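PDB 4ZGS: putative D-lactate dehydrogenase from Chlamydomonas reinhardtii, which probably reduces pyruvate to D-lactate with an NAD cofactor, as a pyruvate reductase of the D-isomer specific 2-hydroxyacid dehydrogenase family. Local coordinates for residues V144-A149 against Q329-P334; T351-A356 against L360-G365. All coordinates share one frame; numbering follows the deposited sequence.

The two contacts lie on opposite sides of the chain's centre, with centres 37 Å apart and nearest atoms about 18 Å apart, and they do not touch. Contact 1 belongs to the Rossmann-type NAD-binding half, where helix 136-151 packs against strand 330-332, an outermost strand of the six-stranded parallel sheet within the chain. Contact 2 follows in series: the chain leaves that strand, runs through helix 341-359, and turns back at the helix end beside the five-stranded parallel sheet of the other half. The short run from one contact to the other is thus a return connection, tying the nucleotide-binding half to the half in which the chain began.

Contact 1: V144-A149 against Q329-P334; sequences VALIFA and QVLVTP
L146 lays its CD2 methyl against both L331 and T333. L146 CD2 lies 4.2 Å from L331 CG, so it meets the branch point of that leucine, and the same L146 CD2 lies 4.1 Å from T333 CG2. L146 starts toward the strand, with CG on the side of its backbone N (chi1 -65°); CD1 continues the extended line of the chain, and the other branch, CD2, makes the touch. The side chains of L146 and T333 cross obliquely. One turn further along the helix, A149 meets a different part of L331, its CD2 methyl: A149 CB lies 3.9 Å from L331 CD2. L331 thus presents CG to L146 and CD2 to A149.

This is helix-on-sheet packing in the Rossmann-type NAD-binding domain. Strand 330-332 pairs through backbone hydrogen bonds with L289 and L291, and L146 also touches I264, so helix 136-151 packs on strand 261-265 as well as on strand 330-332. The second subunit packs on the same helix, its F148 on A145 and its L154 on A149.

T333 divides its side chain between two environments. Its methyl faces L146, whereas OG1, flanked by both backbone branches at its CA (chi1 50°), is hydrogen-bonded to D292 OD1 and H142 NE2. The hydroxyl thereby joins strand end to helix, and the T333 side chain lies about 8 Å from the bound NAD.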
ATOM      1  N   VAL A 144     -15.405   7.262 -16.782  1.00 36.91           N
ATOM      2  CA  VAL A 144     -15.163   8.679 -16.569  1.00 37.80           C
ATOM      3  C   VAL A 144     -14.386   8.801 -15.253  1.00 33.30           C
ATOM      4  O   VAL A 144     -13.539   9.677 -15.083  1.00 32.79           O
ATOM      5  CB  VAL A 144     -16.491   9.504 -16.542  1.00 30.75           C
ATOM      6  CG1 VAL A 144     -16.210  10.966 -16.286  1.00 29.78           C
ATOM      7  CG2 VAL A 144     -17.183   9.377 -17.868  1.00 32.96           C
ATOM      8  N   ALA A 145     -14.714   7.929 -14.309  1.00 34.10           N
ATOM      9  CA  ALA A 145     -14.016   7.869 -13.024  1.00 33.23           C
ATOM     10  C   ALA A 145     -12.517   7.595 -13.228  1.00 28.73           C
ATOM     11  O   ALA A 145     -11.668   8.277 -12.681  1.00 27.28           O
ATOM     12  CB  ALA A 145     -14.645   6.799 -12.156  1.00 25.53           C
ATOM     13  N   LEU A 146     -12.217   6.610 -14.063  1.00 34.75           N
ATOM     14  CA  LEU A 146     -10.856   6.241 -14.360  1.00 35.06           C
ATOM     15  C   LEU A 146     -10.155   7.423 -14.967  1.00 40.09           C
ATOM     16  O   LEU A 146      -8.983   7.679 -14.694  1.00 38.71           O
ATOM     17  CB  LEU A 146     -10.799   5.035 -15.309  1.00 33.25           C
ATOM     18  CG  LEU A 146     -11.358   3.717 -14.759  1.00 33.21           C
ATOM     19  CD1 LEU A 146     -11.111   2.573 -15.731  1.00 26.74           C
ATOM     20  CD2 LEU A 146     -10.814   3.398 -13.392  1.00 32.49           C
ATOM     21  N   ILE A 147     -10.859   8.130 -15.846  1.00 50.70           N
ATOM     22  CA  ILE A 147     -10.230   9.259 -16.528  1.00 41.90           C
ATOM     23  C   ILE A 147      -9.807  10.316 -15.494  1.00 37.33           C
ATOM     24  O   ILE A 147      -8.646  10.755 -15.450  1.00 36.41           O
ATOM     25  CB  ILE A 147     -11.145   9.836 -17.607  1.00 27.83           C
ATOM     26  CG1 ILE A 147     -11.141   8.885 -18.807  1.00 27.87           C
ATOM     27  CG2 ILE A 147     -10.604  11.206 -18.101  1.00 25.27           C
ATOM     28  CD1 ILE A 147     -12.274   9.132 -19.801  1.00 27.37           C
ATOM     29  N   PHE A 148     -10.716  10.651 -14.596  1.00 32.84           N
ATOM     30  CA  PHE A 148     -10.379  11.659 -13.617  1.00 30.29           C
ATOM     31  C   PHE A 148      -9.215  11.240 -12.730  1.00 27.67           C
ATOM     32  O   PHE A 148      -8.317  12.032 -12.512  1.00 32.67           O
ATOM     33  CB  PHE A 148     -11.605  12.017 -12.781  1.00 28.42           C
ATOM     34  CG  PHE A 148     -12.362  13.211 -13.328  1.00 44.68           C
ATOM     35  CD1 PHE A 148     -11.907  14.500 -13.110  1.00 46.44           C
ATOM     36  CD2 PHE A 148     -13.516  13.036 -14.075  1.00 50.04           C
ATOM     37  CE1 PHE A 148     -12.599  15.573 -13.598  1.00 47.08           C
ATOM     38  CE2 PHE A 148     -14.195  14.108 -14.566  1.00 51.97           C
ATOM     39  CZ  PHE A 148     -13.735  15.373 -14.329  1.00 49.89           C
ATOM     40  N   ALA A 149      -9.226   9.989 -12.258  1.00 31.03           N
ATOM     41  CA  ALA A 149      -8.240   9.499 -11.327  1.00 27.15           C
ATOM     42  C   ALA A 149      -6.862   9.569 -11.987  1.00 30.53           C
ATOM     43  O   ALA A 149      -5.923  10.081 -11.394  1.00 42.48           O
ATOM     44  CB  ALA A 149      -8.583   8.048 -10.865  1.00 23.96           C
ATOM     45  N   GLN A 329       1.465   5.011 -14.689  1.00 36.75           N
ATOM     46  CA  GLN A 329       0.386   5.644 -15.479  1.00 39.47           C
ATOM     47  C   GLN A 329      -0.738   4.666 -15.847  1.00 42.76           C
ATOM     48  O   GLN A 329      -1.569   4.975 -16.698  1.00 46.69           O
ATOM     49  CB  GLN A 329       0.910   6.300 -16.768  1.00 28.24           C
ATOM     50  CG  GLN A 329       1.383   5.331 -17.823  1.00 26.86           C
ATOM     51  CD  GLN A 329       2.791   4.829 -17.534  1.00 39.19           C
ATOM     52  OE1 GLN A 329       3.126   4.550 -16.384  1.00 45.27           O
ATOM     53  NE2 GLN A 329       3.624   4.721 -18.578  1.00 39.50           N
ATOM     54  N   VAL A 330      -0.702   3.461 -15.277  1.00 40.20           N
ATOM     55  CA  VAL A 330      -1.773   2.476 -15.452  1.00 32.08           C
ATOM     56  C   VAL A 330      -2.637   2.325 -14.191  1.00 38.18           C
ATOM     57  O   VAL A 330      -2.126   2.352 -13.074  1.00 41.90           O
ATOM     58  CB  VAL A 330      -1.234   1.133 -15.797  1.00 28.47           C
ATOM     59  CG1 VAL A 330      -2.279   0.072 -15.514  1.00 36.29           C
ATOM     60  CG2 VAL A 330      -0.737   1.112 -17.245  1.00 26.55           C
ATOM     61  N   LEU A 331      -3.951   2.244 -14.379  1.00 31.68           N
ATOM     62  CA  LEU A 331      -4.880   2.040 -13.276  1.00 35.02           C
ATOM     63  C   LEU A 331      -5.878   0.972 -13.676  1.00 42.23           C
ATOM     64  O   LEU A 331      -6.418   1.011 -14.781  1.00 44.45           O
ATOM     65  CB  LEU A 331      -5.576   3.323 -12.859  1.00 27.03           C
ATOM     66  CG  LEU A 331      -6.833   3.173 -11.985  1.00 29.02           C
ATOM     67  CD1 LEU A 331      -6.720   2.125 -10.936  1.00 31.41           C
ATOM     68  CD2 LEU A 331      -7.100   4.515 -11.316  1.00 27.62           C
ATOM     69  N   VAL A 332      -6.008  -0.044 -12.820  1.00 39.62           N
ATOM     70  CA  VAL A 332      -6.853  -1.203 -13.085  1.00 33.90           C
ATOM     71  C   VAL A 332      -7.820  -1.465 -11.946  1.00 37.47           C
ATOM     72  O   VAL A 332      -7.389  -1.644 -10.804  1.00 39.58           O
ATOM     73  CB  VAL A 332      -6.006  -2.443 -13.291  1.00 33.79           C
ATOM     74  CG1 VAL A 332      -6.868  -3.683 -13.356  1.00 40.99           C
ATOM     75  CG2 VAL A 332      -5.203  -2.288 -14.551  1.00 40.22           C
ATOM     76  N   THR A 333      -9.111  -1.573 -12.278  1.00 38.69           N
ATOM     77  CA  THR A 333     -10.155  -1.987 -11.322  1.00 28.23           C
ATOM     78  C   THR A 333     -10.590  -3.392 -11.687  1.00 37.26           C
ATOM     79  O   THR A 333     -10.477  -3.813 -12.841  1.00 38.79           O
ATOM     80  CB  THR A 333     -11.416  -1.074 -11.351  1.00 39.03           C
ATOM     81  OG1 THR A 333     -11.845  -0.918 -12.709  1.00 45.04           O
ATOM     82  CG2 THR A 333     -11.161   0.312 -10.715  1.00 30.67           C
ATOM     83  N   PRO A 334     -11.076  -4.132 -10.693  1.00 37.38           N
ATOM     84  CA  PRO A 334     -11.398  -5.550 -10.860  1.00 47.46           C
ATOM     85  C   PRO A 334     -12.848  -5.769 -11.326  1.00 49.63           C
ATOM     86  O   PRO A 334     -13.675  -6.256 -10.556  1.00 51.13           O
ATOM     87  CB  PRO A 334     -11.148  -6.117  -9.457  1.00 35.91           C
ATOM     88  CG  PRO A 334     -11.536  -4.983  -8.551  1.00 34.36           C
ATOM     89  CD  PRO A 334     -11.193  -3.695  -9.291  1.00 35.32           C
TER

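Contact 2: T351-A356 against L360-G365; sequences TIQNIA and LDRPLG
Q353 and R362 meet through differently shaped chains. In Q353, CG stands anti to the backbone N (chi1 -179°) and the chain then bends at chi2 (71°), swinging the amide along the helix surface toward the loop. R362 starts with CG beside its own backbone N and runs extended from CG to NE, reaching back over the last helical turn. The two side chains cross at about a right angle, yet their flat ends are turned only 19° out of parallel. NE2 of Q353 approaches NH1 of R362 obliquely at 3.4 Å. Both are donors, so no hydrogen bond joins them; Q353 NE2 instead donates to D357 OD1, to which R362 NH1 makes only a long, weak ion pair.

The backbone supplies the direct link: L360 N donates to A356 O at 2.8 Å, completing the final helical turn. The start of the L360 side chain lies beside the same oxygen, with L360 CB 3.3 Å and L360 CG 3.4 Å from A356 O. D361 then takes a positive phi, and two bonds back into the last turn make this a Schellman motif that ends helix 341-359.

Further on, the chain doubles back alongside the helix, and L364 brings CD2 to 4.2 Å from N354 O. L364 also rests on R127 of strand 127-129, while the N354 amide bonds R130 O through ND2 and N366 through OD1, fastening helix and returning loop to that edge of the sheet. At the exposed end, D357 may ease the closeness of the two donors; R362 NH2 has a similarly long, weak ion pair with E28, so the charge of the arginine is probably only loosely compensated.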
ATOM      1  N   THR A 351     -34.049 -10.325 -11.501  1.00 46.41           N
ATOM      2  CA  THR A 351     -33.794 -11.731 -11.194  1.00 39.75           C
ATOM      3  C   THR A 351     -34.960 -12.327 -10.435  1.00 49.89           C
ATOM      4  O   THR A 351     -35.297 -13.493 -10.630  1.00 53.93           O
ATOM      5  CB  THR A 351     -32.502 -11.893 -10.350  1.00 42.71           C
ATOM      6  OG1 THR A 351     -31.367 -11.562 -11.151  1.00 48.39           O
ATOM      7  CG2 THR A 351     -32.312 -13.326  -9.809  1.00 43.96           C
ATOM      8  N   ILE A 352     -35.564 -11.531  -9.552  1.00 50.75           N
ATOM      9  CA  ILE A 352     -36.671 -12.003  -8.722  1.00 45.84           C
ATOM     10  C   ILE A 352     -37.916 -12.104  -9.626  1.00 46.39           C
ATOM     11  O   ILE A 352     -38.644 -13.102  -9.588  1.00 48.72           O
ATOM     12  CB  ILE A 352     -36.912 -11.062  -7.517  1.00 42.83           C
ATOM     13  CG1 ILE A 352     -35.759 -11.124  -6.520  1.00 52.47           C
ATOM     14  CG2 ILE A 352     -38.199 -11.379  -6.816  1.00 46.86           C
ATOM     15  CD1 ILE A 352     -35.890 -10.170  -5.341  1.00 40.58           C
ATOM     16  N   GLN A 353     -38.092 -11.102 -10.488  1.00 49.18           N
ATOM     17  CA  GLN A 353     -39.151 -11.075 -11.502  1.00 59.91           C
ATOM     18  C   GLN A 353     -38.938 -12.212 -12.519  1.00 60.99           C
ATOM     19  O   GLN A 353     -39.891 -12.827 -12.975  1.00 67.30           O
ATOM     20  CB  GLN A 353     -39.181  -9.708 -12.198  1.00 66.62           C
ATOM     21  CG  GLN A 353     -40.253  -9.527 -13.277  1.00 78.50           C
ATOM     22  CD  GLN A 353     -41.697  -9.423 -12.755  1.00 88.96           C
ATOM     23  OE1 GLN A 353     -42.026  -8.555 -11.938  1.00 93.62           O
ATOM     24  NE2 GLN A 353     -42.564 -10.303 -13.252  1.00 91.08           N
ATOM     25  N   ASN A 354     -37.684 -12.513 -12.847  1.00 60.00           N
ATOM     26  CA  ASN A 354     -37.381 -13.657 -13.710  1.00 62.34           C
ATOM     27  C   ASN A 354     -37.852 -14.954 -13.046  1.00 68.73           C
ATOM     28  O   ASN A 354     -38.417 -15.818 -13.712  1.00 68.44           O
ATOM     29  CB  ASN A 354     -35.878 -13.780 -14.012  1.00 61.69           C
ATOM     30  CG  ASN A 354     -35.413 -12.901 -15.178  1.00 63.27           C
ATOM     31  OD1 ASN A 354     -36.219 -12.367 -15.961  1.00 65.07           O
ATOM     32  ND2 ASN A 354     -34.091 -12.775 -15.314  1.00 58.36           N
ATOM     33  N   ILE A 355     -37.579 -15.097 -11.743  1.00 66.36           N
ATOM     34  CA  ILE A 355     -38.032 -16.265 -10.996  1.00 61.89           C
ATOM     35  C   ILE A 355     -39.560 -16.336 -10.968  1.00 63.77           C
ATOM     36  O   ILE A 355     -40.136 -17.388 -11.225  1.00 73.51           O
ATOM     37  CB  ILE A 355     -37.580 -16.285  -9.516  1.00 55.29           C
ATOM     38  CG1 ILE A 355     -36.067 -16.051  -9.327  1.00 59.37           C
ATOM     39  CG2 ILE A 355     -38.126 -17.562  -8.854  1.00 50.08           C
ATOM     40  CD1 ILE A 355     -35.157 -17.034 -10.011  1.00 62.63           C
ATOM     41  N   ALA A 356     -40.203 -15.211 -10.647  1.00 59.65           N
ATOM     42  CA  ALA A 356     -41.651 -15.169 -10.483  1.00 61.91           C
ATOM     43  C   ALA A 356     -42.337 -15.534 -11.781  1.00 65.07           C
ATOM     44  O   ALA A 356     -43.261 -16.353 -11.775  1.00 76.17           O
ATOM     45  CB  ALA A 356     -42.103 -13.811 -10.009  1.00 55.25           C
ATOM     46  N   LEU A 360     -44.896 -18.526 -12.262  1.00 82.91           N
ATOM     47  CA  LEU A 360     -46.245 -18.177 -12.644  1.00 69.64           C
ATOM     48  C   LEU A 360     -46.457 -18.569 -14.080  1.00 72.89           C
ATOM     49  O   LEU A 360     -47.510 -18.301 -14.663  1.00 74.88           O
ATOM     50  CB  LEU A 360     -46.479 -16.684 -12.460  1.00 78.95           C
ATOM     51  CG  LEU A 360     -46.530 -16.283 -10.997  1.00 76.18           C
ATOM     52  CD1 LEU A 360     -46.969 -14.828 -10.862  1.00 72.50           C
ATOM     53  CD2 LEU A 360     -47.488 -17.246 -10.280  1.00 70.78           C
ATOM     54  N   ASP A 361     -45.444 -19.196 -14.664  1.00 70.26           N
ATOM     55  CA  ASP A 361     -45.620 -19.732 -16.004  1.00 78.94           C
ATOM     56  C   ASP A 361     -45.856 -18.674 -17.082  1.00 83.27           C
ATOM     57  O   ASP A 361     -46.484 -18.958 -18.102  1.00 86.40           O
ATOM     58  CB  ASP A 361     -46.776 -20.723 -16.000  1.00 79.59           C
ATOM     59  CG  ASP A 361     -46.723 -21.662 -17.164  1.00 87.47           C
ATOM     60  OD1 ASP A 361     -45.616 -21.814 -17.727  1.00 82.35           O
ATOM     61  OD2 ASP A 361     -47.784 -22.235 -17.523  1.00 95.60           O
ATOM     62  N   ARG A 362     -45.381 -17.452 -16.837  1.00 82.75           N
ATOM     63  CA  ARG A 362     -45.468 -16.362 -17.810  1.00 84.44           C
ATOM     64  C   ARG A 362     -44.381 -16.501 -18.880  1.00 79.27           C
ATOM     65  O   ARG A 362     -43.447 -17.270 -18.714  1.00 75.71           O
ATOM     66  CB  ARG A 362     -45.340 -15.015 -17.107  1.00 85.89           C
ATOM     67  CG  ARG A 362     -46.484 -14.653 -16.169  1.00 91.69           C
ATOM     68  CD  ARG A 362     -46.073 -13.397 -15.408  1.00 98.29           C
ATOM     69  NE  ARG A 362     -47.010 -13.000 -14.363  1.00105.72           N
ATOM     70  CZ  ARG A 362     -46.876 -11.899 -13.626  1.00107.51           C
ATOM     71  NH1 ARG A 362     -45.829 -11.093 -13.805  1.00101.59           N
ATOM     72  NH2 ARG A 362     -47.778 -11.613 -12.694  1.00111.60           N
ATOM     73  N   PRO A 363     -44.514 -15.776 -20.001  1.00 85.58           N
ATOM     74  CA  PRO A 363     -43.412 -15.828 -20.970  1.00 86.87           C
ATOM     75  C   PRO A 363     -42.169 -15.165 -20.392  1.00 84.90           C
ATOM     76  O   PRO A 363     -42.253 -14.056 -19.863  1.00 82.93           O
ATOM     77  CB  PRO A 363     -43.966 -15.067 -22.182  1.00 91.11           C
ATOM     78  CG  PRO A 363     -45.099 -14.240 -21.647  1.00 90.09           C
ATOM     79  CD  PRO A 363     -45.670 -15.009 -20.502  1.00 88.47           C
ATOM     80  N   LEU A 364     -41.026 -15.834 -20.513  1.00 86.77           N
ATOM     81  CA  LEU A 364     -39.798 -15.427 -19.814  1.00 82.12           C
ATOM     82  C   LEU A 364     -39.115 -14.224 -20.463  1.00 87.66           C
ATOM     83  O   LEU A 364     -39.058 -13.135 -19.880  1.00 94.53           O
ATOM     84  CB  LEU A 364     -38.855 -16.625 -19.741  1.00 71.26           C
ATOM     85  CG  LEU A 364     -39.447 -17.742 -18.864  1.00 66.54           C
ATOM     86  CD1 LEU A 364     -38.608 -18.992 -18.879  1.00 61.02           C
ATOM     87  CD2 LEU A 364     -39.592 -17.252 -17.433  1.00 60.92           C
ATOM     88  N   GLY A 365     -38.560 -14.428 -21.649  1.00 81.94           N
ATOM     89  CA  GLY A 365     -38.007 -13.327 -22.418  1.00 74.38           C
ATOM     90  C   GLY A 365     -36.586 -12.964 -22.074  1.00 69.00           C
ATOM     91  O   GLY A 365     -35.875 -12.438 -22.921  1.00 68.00           O
TER